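Local coordinates for sterol carrier protein 2 (Thermus thermophilus, PDB 2CX7) that probably binds and carries sterols or other lipids in an apolar interior, at residues 51-56 and 120-125; 72-77 and 109-114; 89-94 and 99-104. One frame throughout, in Å; residues are numbered along the deposited sequence.

Contact 1. Residues 51-56 and 120-125; sequences VVLDLW and QELVKV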
loop_
_atom_site.group_PDB
_atom_site.type_symbol
_atom_site.label_atom_id
_atom_site.label_comp_id
_atom_site.label_asym_id
_atom_site.label_seq_id
_atom_site.Cartn_x
_atom_site.Cartn_y
_atom_site.Cartn_z
ATOM N N VAL A 51 -1.933 1.879 6.455
ATOM C CA VAL A 51 -2.694 0.664 6.242
ATOM C C VAL A 51 -1.581 -0.367 6.159
ATOM O O VAL A 51 -0.680 -0.249 5.329
ATOM C CB VAL A 51 -3.491 0.677 4.939
ATOM C CG1 VAL A 51 -4.040 -0.717 4.658
ATOM C CG2 VAL A 51 -4.661 1.663 5.049
ATOM N N VAL A 52 -1.635 -1.361 7.037
ATOM C CA VAL A 52 -0.613 -2.390 7.081
ATOM C C VAL A 52 -1.220 -3.690 6.580
ATOM O O VAL A 52 -2.229 -4.165 7.114
ATOM C CB VAL A 52 -0.069 -2.543 8.522
ATOM C CG1 VAL A 52 1.079 -3.542 8.556
ATOM C CG2 VAL A 52 0.399 -1.175 9.033
ATOM N N LEU A 53 -0.608 -4.236 5.532
ATOM C CA LEU A 53 -1.063 -5.466 4.900
ATOM C C LEU A 53 -0.161 -6.655 5.234
ATOM O O LEU A 53 1.057 -6.593 5.055
ATOM C CB LEU A 53 -1.081 -5.285 3.382
ATOM C CG LEU A 53 -1.769 -4.036 2.823
ATOM C CD1 LEU A 53 -1.338 -3.797 1.375
ATOM C CD2 LEU A 53 -3.275 -4.205 2.925
ATOM N N ASP A 54 -0.768 -7.726 5.732
ATOM C CA ASP A 54 -0.046 -8.963 6.047
ATOM C C ASP A 54 -0.192 -9.795 4.777
ATOM O O ASP A 54 -1.128 -10.582 4.642
ATOM C CB ASP A 54 -0.713 -9.665 7.235
ATOM C CG ASP A 54 -0.020 -10.960 7.624
ATOM O OD1 ASP A 54 1.020 -11.304 7.024
ATOM O OD2 ASP A 54 -0.523 -11.639 8.541
ATOM N N LEU A 55 0.728 -9.603 3.836
ATOM C CA LEU A 55 0.669 -10.285 2.548
ATOM C C LEU A 55 1.479 -11.576 2.529
ATOM O O LEU A 55 2.563 -11.632 3.098
ATOM C CB LEU A 55 1.174 -9.332 1.460
ATOM C CG LEU A 55 0.456 -7.976 1.383
ATOM C CD1 LEU A 55 1.185 -7.047 0.445
ATOM C CD2 LEU A 55 -0.986 -8.182 0.932
ATOM N N TRP A 56 0.965 -12.596 1.845
ATOM C CA TRP A 56 1.662 -13.876 1.782
ATOM C C TRP A 56 1.252 -14.770 0.614
ATOM O O TRP A 56 0.104 -15.221 0.521
ATOM C CB TRP A 56 1.464 -14.632 3.099
ATOM C CG TRP A 56 2.311 -15.876 3.223
ATOM C CD1 TRP A 56 2.017 -17.122 2.758
ATOM C CD2 TRP A 56 3.590 -15.975 3.860
ATOM N NE1 TRP A 56 3.031 -17.997 3.068
ATOM C CE2 TRP A 56 4.010 -17.318 3.745
ATOM C CE3 TRP A 56 4.422 -15.058 4.519
ATOM C CZ2 TRP A 56 5.230 -17.771 4.268
ATOM C CZ3 TRP A 56 5.631 -15.506 5.039
ATOM C CH2 TRP A 56 6.025 -16.854 4.909
ATOM N N GLN A 120 2.242 -3.196 -9.055
ATOM C CA GLN A 120 1.302 -2.617 -10.005
ATOM C C GLN A 120 -0.104 -3.137 -9.706
ATOM O O GLN A 120 -1.079 -2.379 -9.737
ATOM C CB GLN A 120 1.711 -2.970 -11.442
ATOM C CG GLN A 120 2.989 -2.300 -11.908
ATOM C CD GLN A 120 3.464 -2.830 -13.252
ATOM O OE1 GLN A 120 3.734 -4.023 -13.404
ATOM N NE2 GLN A 120 3.568 -1.943 -14.233
ATOM N N GLU A 121 -0.214 -4.429 -9.399
ATOM C CA GLU A 121 -1.520 -5.006 -9.095
ATOM C C GLU A 121 -2.082 -4.506 -7.759
ATOM O O GLU A 121 -3.284 -4.249 -7.644
ATOM C CB GLU A 121 -1.454 -6.541 -9.091
ATOM C CG GLU A 121 -1.352 -7.186 -10.475
ATOM C CD GLU A 121 -2.499 -6.792 -11.400
ATOM O OE1 GLU A 121 -3.596 -6.473 -10.897
ATOM O OE2 GLU A 121 -2.304 -6.814 -12.632
ATOM N N LEU A 122 -1.222 -4.377 -6.752
ATOM C CA LEU A 122 -1.661 -3.879 -5.445
ATOM C C LEU A 122 -2.361 -2.550 -5.647
ATOM O O LEU A 122 -3.437 -2.293 -5.091
ATOM C CB LEU A 122 -0.462 -3.660 -4.510
ATOM C CG LEU A 122 0.112 -4.861 -3.751
ATOM C CD1 LEU A 122 1.388 -4.455 -3.031
ATOM C CD2 LEU A 122 -0.919 -5.369 -2.738
ATOM N N VAL A 123 -1.738 -1.696 -6.452
ATOM C CA VAL A 123 -2.287 -0.378 -6.724
ATOM C C VAL A 123 -3.557 -0.440 -7.575
ATOM O O VAL A 123 -4.531 0.265 -7.297
ATOM C CB VAL A 123 -1.225 0.513 -7.393
ATOM C CG1 VAL A 123 -1.846 1.816 -7.869
ATOM C CG2 VAL A 123 -0.108 0.808 -6.381
ATOM N N LYS A 124 -3.550 -1.278 -8.606
ATOM C CA LYS A 124 -4.729 -1.411 -9.462
ATOM C C LYS A 124 -5.919 -1.895 -8.639
ATOM O O LYS A 124 -7.045 -1.434 -8.838
ATOM C CB LYS A 124 -4.465 -2.392 -10.615
ATOM C CG LYS A 124 -3.549 -1.860 -11.711
ATOM C CD LYS A 124 -3.399 -2.884 -12.822
ATOM C CE LYS A 124 -2.504 -2.372 -13.945
ATOM N NZ LYS A 124 -2.328 -3.422 -14.982
ATOM N N VAL A 125 -5.682 -2.823 -7.712
ATOM C CA VAL A 125 -6.768 -3.330 -6.876
ATOM C C VAL A 125 -7.275 -2.248 -5.921
ATOM O O VAL A 125 -8.484 -2.106 -5.718
ATOM C CB VAL A 125 -6.321 -4.579 -6.058
ATOM C CG1 VAL A 125 -7.361 -4.926 -4.988
ATOM C CG2 VAL A 125 -6.136 -5.762 -7.002
#
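Leu122 of helix 116-127 meets Leu53 and Leu55 of strand 49-56 through methyl groups alone. The closer pair is Leu55 CD1 and Leu122 CD2, 4.2 Å apart, and these two side chains reach toward each other tip to tip. Leu53 CD1 lies 4.4 Å from the same Leu122 CD2, which therefore faces the ends of both strand leucines. Leu53 and Leu55 are two residues apart on the strand, and both send their side chains to the helix side of the sheet. In Leu55, CG stands anti to the carbonyl carbon (chi1 -55°). Leu122 has the same kind of first torsion (chi1 -82°), and with an extended chi2 of 173° it points the methyls at the strand.

The tighter part is this three-leucine patch. The strand leucines are buried there, and Leu122 is partly exposed. Even so the packing is modest: 86 Å² is buried between the segments, and Leu53 CA and Leu122 CA stay 10.5 Å apart. No hydrogen bond crosses; contact is by dispersion and the exclusion of water. The polar groups lie away from the patch. Asp54 points from the far face of the strand and pairs with Arg61. Lys124, on the outer side of the helix, is exposed to solvent.

Other elements complete the apolar layer. Tyr22 of helix 20-25 and Leu33 of strand 32-37 each touch both Leu55 and Leu122. Tyr12 of helix 6-17 packs on Leu53, while its OH is hydrogen-bonded to Leu122 O. The contact belongs to the helix-on-sheet layer of the SCP-2 alpha/beta fold, whose apolar interior probably receives lipid. It lies between the sheet and helices 6-17, 20-25 and 116-127, with strand 49-56 held between strands 59-67 and 32-37.

Contact 2. Residues 72-77 and 109-114; sequences ADFVIE and IAALAP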
loop_
_atom_site.group_PDB
_atom_site.type_symbol
_atom_site.label_atom_id
_atom_site.label_comp_id
_atom_site.label_asym_id
_atom_site.label_seq_id
_atom_site.Cartn_x
_atom_site.Cartn_y
_atom_site.Cartn_z
ATOM N N ALA A 72 6.279 -2.794 9.707
ATOM C CA ALA A 72 6.152 -3.735 8.602
ATOM C C ALA A 72 7.519 -4.039 8.001
ATOM O O ALA A 72 8.495 -3.339 8.274
ATOM C CB ALA A 72 5.230 -3.158 7.529
ATOM N N ASP A 73 7.586 -5.090 7.188
ATOM C CA ASP A 73 8.827 -5.460 6.527
ATOM C C ASP A 73 9.182 -4.400 5.488
ATOM O O ASP A 73 10.349 -4.105 5.253
ATOM C CB ASP A 73 8.685 -6.826 5.858
ATOM C CG ASP A 73 8.554 -7.945 6.862
ATOM O OD1 ASP A 73 9.418 -8.035 7.764
ATOM O OD2 ASP A 73 7.595 -8.731 6.751
ATOM N N PHE A 74 8.159 -3.840 4.852
ATOM C CA PHE A 74 8.363 -2.787 3.875
ATOM C C PHE A 74 7.447 -1.635 4.246
ATOM O O PHE A 74 6.285 -1.845 4.586
ATOM C CB PHE A 74 8.037 -3.271 2.460
ATOM C CG PHE A 74 8.976 -4.328 1.952
ATOM C CD1 PHE A 74 8.779 -5.666 2.276
ATOM C CD2 PHE A 74 10.067 -3.979 1.158
ATOM C CE1 PHE A 74 9.658 -6.648 1.814
ATOM C CE2 PHE A 74 10.953 -4.946 0.692
ATOM C CZ PHE A 74 10.747 -6.285 1.020
ATOM N N VAL A 75 7.981 -0.423 4.193
ATOM C CA VAL A 75 7.202 0.759 4.512
ATOM C C VAL A 75 7.376 1.788 3.408
ATOM O O VAL A 75 8.500 2.177 3.078
ATOM C CB VAL A 75 7.637 1.379 5.854
ATOM C CG1 VAL A 75 6.852 2.654 6.120
ATOM C CG2 VAL A 75 7.403 0.380 6.972
ATOM N N ILE A 76 6.256 2.181 2.808
ATOM C CA ILE A 76 6.253 3.189 1.751
ATOM C C ILE A 76 5.442 4.358 2.290
ATOM O O ILE A 76 4.243 4.237 2.559
ATOM C CB ILE A 76 5.593 2.693 0.463
ATOM C CG1 ILE A 76 6.313 1.444 -0.052
ATOM C CG2 ILE A 76 5.647 3.807 -0.592
ATOM C CD1 ILE A 76 5.701 0.859 -1.320
ATOM N N GLU A 77 6.107 5.494 2.431
ATOM C CA GLU A 77 5.502 6.696 2.992
ATOM C C GLU A 77 5.311 7.799 1.956
ATOM O O GLU A 77 6.099 7.917 1.009
ATOM C CB GLU A 77 6.402 7.185 4.131
ATOM C CG GLU A 77 6.102 8.558 4.675
ATOM C CD GLU A 77 7.220 9.039 5.594
ATOM O OE1 GLU A 77 7.388 8.444 6.679
ATOM O OE2 GLU A 77 7.938 9.996 5.218
ATOM N N ILE A 109 15.135 -1.472 -2.648
ATOM C CA ILE A 109 14.679 -1.580 -4.024
ATOM C C ILE A 109 15.093 -2.940 -4.570
ATOM O O ILE A 109 14.334 -3.597 -5.277
ATOM C CB ILE A 109 15.319 -0.490 -4.910
ATOM C CG1 ILE A 109 14.916 0.895 -4.407
ATOM C CG2 ILE A 109 14.898 -0.684 -6.356
ATOM C CD1 ILE A 109 15.661 2.029 -5.081
ATOM N N ALA A 110 16.311 -3.360 -4.243
ATOM C CA ALA A 110 16.807 -4.647 -4.711
ATOM C C ALA A 110 15.840 -5.765 -4.331
ATOM O O ALA A 110 15.588 -6.673 -5.122
ATOM C CB ALA A 110 18.181 -4.921 -4.124
ATOM N N ALA A 111 15.289 -5.696 -3.124
ATOM C CA ALA A 111 14.360 -6.722 -2.669
ATOM C C ALA A 111 12.965 -6.566 -3.270
ATOM O O ALA A 111 12.250 -7.555 -3.471
ATOM C CB ALA A 111 14.277 -6.707 -1.144
ATOM N N LEU A 112 12.590 -5.330 -3.582
ATOM C CA LEU A 112 11.268 -5.042 -4.128
ATOM C C LEU A 112 11.176 -5.071 -5.651
ATOM O O LEU A 112 10.126 -5.401 -6.208
ATOM C CB LEU A 112 10.811 -3.674 -3.622
ATOM C CG LEU A 112 9.326 -3.325 -3.712
ATOM C CD1 LEU A 112 8.543 -4.239 -2.790
ATOM C CD2 LEU A 112 9.123 -1.871 -3.294
ATOM N N ALA A 113 12.269 -4.716 -6.324
ATOM C CA ALA A 113 12.296 -4.678 -7.786
ATOM C C ALA A 113 11.692 -5.896 -8.496
ATOM O O ALA A 113 10.906 -5.746 -9.434
ATOM C CB ALA A 113 13.735 -4.445 -8.274
ATOM N N PRO A 114 12.057 -7.118 -8.065
ATOM C CA PRO A 114 11.533 -8.342 -8.683
ATOM C C PRO A 114 10.013 -8.484 -8.597
ATOM O O PRO A 114 9.421 -9.264 -9.337
ATOM C CB PRO A 114 12.246 -9.455 -7.910
ATOM C CG PRO A 114 13.554 -8.810 -7.533
ATOM C CD PRO A 114 13.102 -7.442 -7.076
#
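Phe74 and Leu112 reach across this contact with different first torsions. In Phe74, CG is anti to the carbonyl carbon and beside the backbone N (chi1 -66°), which sends the ring from strand 74-78 toward helix 109-112. In Leu112, CG is nearly anti to the backbone N (chi1 -162°), and with chi2 66° its CD1 is directed back at the ring. Phe74 CD2 and Leu112 CD1 are 4.2 Å apart, the methyl approaching the ring obliquely. Ala111 adds a second touch at the outer end of the ring. Its CB lies at the ring edge, near the ring plane, 4.2 Å from Phe74 CZ and about as far from CE2. The ring therefore spans from the strand to two successive helix residues.

All of this is apolar, and no hydrogen bond joins the segments. The nearest CA atoms, Phe74 CA and Leu112 CA, are 8.8 Å apart, and side chains bridge the gap. Ile76 extends the apolar patch without a close contact of its own.

Trp29 meets the Phe74 ring with planes at about 45° and also touches Leu112. Leu97 of helix 93-99 packs on Leu112 and Ile76. The contact joins the short helix 109-112 to the sheet of the SCP-2 fold. It lies near the surface, where that helix covers one end of strand 74-78, itself set between strands 32-37 and 103-106.

Contact 3. Residues 89-94 and 99-104; sequences GRLEPL and RGLLEL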
loop_
_atom_site.group_PDB
_atom_site.type_symbol
_atom_site.label_atom_id
_atom_site.label_comp_id
_atom_site.label_asym_id
_atom_site.label_seq_id
_atom_site.Cartn_x
_atom_site.Cartn_y
_atom_site.Cartn_z
ATOM N N GLY A 89 -5.323 6.336 -9.587
ATOM C CA GLY A 89 -4.838 6.177 -10.949
ATOM C C GLY A 89 -4.267 7.383 -11.678
ATOM O O GLY A 89 -3.971 7.291 -12.875
ATOM N N ARG A 90 -4.104 8.505 -10.981
ATOM C CA ARG A 90 -3.566 9.714 -11.596
ATOM C C ARG A 90 -2.047 9.775 -11.567
ATOM O O ARG A 90 -1.446 10.647 -12.198
ATOM C CB ARG A 90 -4.128 10.963 -10.914
ATOM C CG ARG A 90 -5.605 11.209 -11.166
ATOM C CD ARG A 90 -6.056 12.490 -10.471
ATOM N NE ARG A 90 -6.158 12.331 -9.020
ATOM C CZ ARG A 90 -6.041 13.324 -8.144
ATOM N NH1 ARG A 90 -5.810 14.563 -8.562
ATOM N NH2 ARG A 90 -6.174 13.084 -6.848
ATOM N N LEU A 91 -1.428 8.862 -10.825
ATOM C CA LEU A 91 0.028 8.813 -10.725
ATOM C C LEU A 91 0.472 7.351 -10.760
ATOM O O LEU A 91 0.007 6.540 -9.969
ATOM C CB LEU A 91 0.490 9.486 -9.426
ATOM C CG LEU A 91 1.991 9.475 -9.109
ATOM C CD1 LEU A 91 2.767 10.168 -10.218
ATOM C CD2 LEU A 91 2.229 10.185 -7.780
ATOM N N GLU A 92 1.347 7.022 -11.708
ATOM C CA GLU A 92 1.850 5.658 -11.876
ATOM C C GLU A 92 2.784 5.342 -10.701
ATOM O O GLU A 92 3.733 6.075 -10.440
ATOM C CB GLU A 92 2.564 5.558 -13.233
ATOM C CG GLU A 92 2.815 4.143 -13.727
ATOM C CD GLU A 92 4.002 3.496 -13.051
ATOM O OE1 GLU A 92 5.103 4.078 -13.116
ATOM O OE2 GLU A 92 3.837 2.411 -12.459
ATOM N N PRO A 93 2.529 4.236 -9.980
ATOM C CA PRO A 93 3.357 3.868 -8.822
ATOM C C PRO A 93 4.849 3.575 -8.969
ATOM O O PRO A 93 5.646 4.014 -8.140
ATOM C CB PRO A 93 2.589 2.698 -8.205
ATOM C CG PRO A 93 1.916 2.060 -9.379
ATOM C CD PRO A 93 1.439 3.257 -10.182
ATOM N N LEU A 94 5.250 2.843 -10.000
ATOM C CA LEU A 94 6.674 2.534 -10.131
ATOM C C LEU A 94 7.505 3.800 -10.310
ATOM O O LEU A 94 8.542 3.965 -9.671
ATOM C CB LEU A 94 6.895 1.568 -11.299
ATOM C CG LEU A 94 6.175 0.225 -11.127
ATOM C CD1 LEU A 94 6.531 -0.686 -12.297
ATOM C CD2 LEU A 94 6.580 -0.422 -9.816
ATOM N N ARG A 99 11.118 8.285 -8.224
ATOM C CA ARG A 99 11.364 9.711 -8.017
ATOM C C ARG A 99 11.324 10.082 -6.533
ATOM O O ARG A 99 11.719 11.174 -6.141
ATOM C CB ARG A 99 10.322 10.537 -8.776
ATOM C CG ARG A 99 10.278 10.215 -10.266
ATOM C CD ARG A 99 9.407 11.183 -11.064
ATOM N NE ARG A 99 9.280 10.730 -12.449
ATOM C CZ ARG A 99 8.740 11.439 -13.433
ATOM N NH1 ARG A 99 8.264 12.652 -13.199
ATOM N NH2 ARG A 99 8.688 10.938 -14.660
ATOM N N GLY A 100 10.839 9.166 -5.708
ATOM C CA GLY A 100 10.766 9.449 -4.282
ATOM C C GLY A 100 9.454 10.080 -3.832
ATOM O O GLY A 100 9.324 10.437 -2.658
ATOM N N LEU A 101 8.495 10.243 -4.744
ATOM C CA LEU A 101 7.182 10.796 -4.376
ATOM C C LEU A 101 6.586 9.804 -3.379
ATOM O O LEU A 101 5.932 10.189 -2.403
ATOM C CB LEU A 101 6.293 10.953 -5.616
ATOM C CG LEU A 101 6.721 12.103 -6.533
ATOM C CD1 LEU A 101 5.924 12.071 -7.835
ATOM C CD2 LEU A 101 6.513 13.425 -5.798
ATOM N N LEU A 102 6.787 8.517 -3.655
ATOM C CA LEU A 102 6.396 7.467 -2.733
ATOM C C LEU A 102 7.795 7.144 -2.219
ATOM O O LEU A 102 8.671 6.777 -3.000
ATOM C CB LEU A 102 5.808 6.242 -3.445
ATOM C CG LEU A 102 4.420 6.373 -4.090
ATOM C CD1 LEU A 102 4.044 5.030 -4.695
ATOM C CD2 LEU A 102 3.378 6.797 -3.052
ATOM N N GLU A 103 8.005 7.304 -0.922
ATOM C CA GLU A 103 9.318 7.081 -0.340
ATOM C C GLU A 103 9.442 5.742 0.372
ATOM O O GLU A 103 8.679 5.431 1.287
ATOM C CB GLU A 103 9.652 8.241 0.617
ATOM C CG GLU A 103 10.925 8.045 1.434
ATOM C CD GLU A 103 11.353 9.300 2.192
ATOM O OE1 GLU A 103 10.469 10.047 2.657
ATOM O OE2 GLU A 103 12.578 9.529 2.337
ATOM N N LEU A 104 10.401 4.939 -0.066
ATOM C CA LEU A 104 10.615 3.646 0.566
ATOM C C LEU A 104 11.405 3.888 1.851
ATOM O O LEU A 104 12.621 4.102 1.825
ATOM C CB LEU A 104 11.381 2.715 -0.373
ATOM C CG LEU A 104 11.526 1.270 0.119
ATOM C CD1 LEU A 104 10.145 0.605 0.177
ATOM C CD2 LEU A 104 12.447 0.501 -0.821
#
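Leu91 and Leu101 make one of two apolar contacts between these segments. Leu91 CD2 lies 4.1 Å from Leu101 CD1, and the two side chains cross obliquely. Leu91 has CG anti to the backbone N (chi1 177°), whereas Leu101 has it anti to the carbonyl carbon (chi1 -73°). Leu101 lies at the exposed side of the patch. Leu91 also rests on Thr82, Glu85 and Val86 of helix 80-86.

The second apolar contact is deeper. Leu102 CD1 approaches Pro93 at the start of helix 93-99, with 4.5 Å to Pro93 CB. Leu102 is buried, and Ile76, Ala96 and Leu97 also pack on its side chain. The proline is covered further by Val123 of helix 116-127.

A van der Waals contact with the backbone comes beside it. Leu102 CD1 lies 3.9 Å from the carbonyl oxygen Pro93 O.

Hydrogen bonds shape the turns on each side but do not cross between the segments. Glu92 is the N-cap of helix 93-99. Its OE2 accepts from Leu94 N at 2.9 Å, the N-H coming from above the carboxylate plane, 44° out of it. The other oxygen, OE1, takes the N-H of Ser95, so both carboxylate oxygens are used on the first turn. A negative charge there would probably suit the helix dipole.

Two glycines with positive phi follow helix ends. Gly89 is the C' residue of a Schellman motif, with Arg90 N bonded to Glu85 O and Gly89 N to Val86 O. Gly100 is the first residue to leave helical geometry after helix 93-99. The segments bracket that helix: a Schellman motif closes helix 80-86, Glu92 caps helix 93-99, and Gly100 lets the chain turn into strand 103-106, an outermost strand of the sheet in this chain.

Contact 1 is the buried one. Contact 3 is partly buried, and contact 2 lies at the surface. All three reach the same five-stranded sheet and cross by apolar side chains, without a hydrogen bond between segments. Contact 1 uses leucine methyls alone, contact 2 adds an aromatic ring, and contact 3 joins leucines and a proline beside a polar helix cap. Contacts 2 and 3 hold neighbouring strands, 74-78 and 103-106, where Glu103 N probably bonds Glu77 O and Ile76 packs on Leu102. Helix 116-127 links contacts 1 and 3, as Val123 CG2 touches Pro93 CB. Contacts 1 and 2 meet more lightly, through Val52 and Ala72.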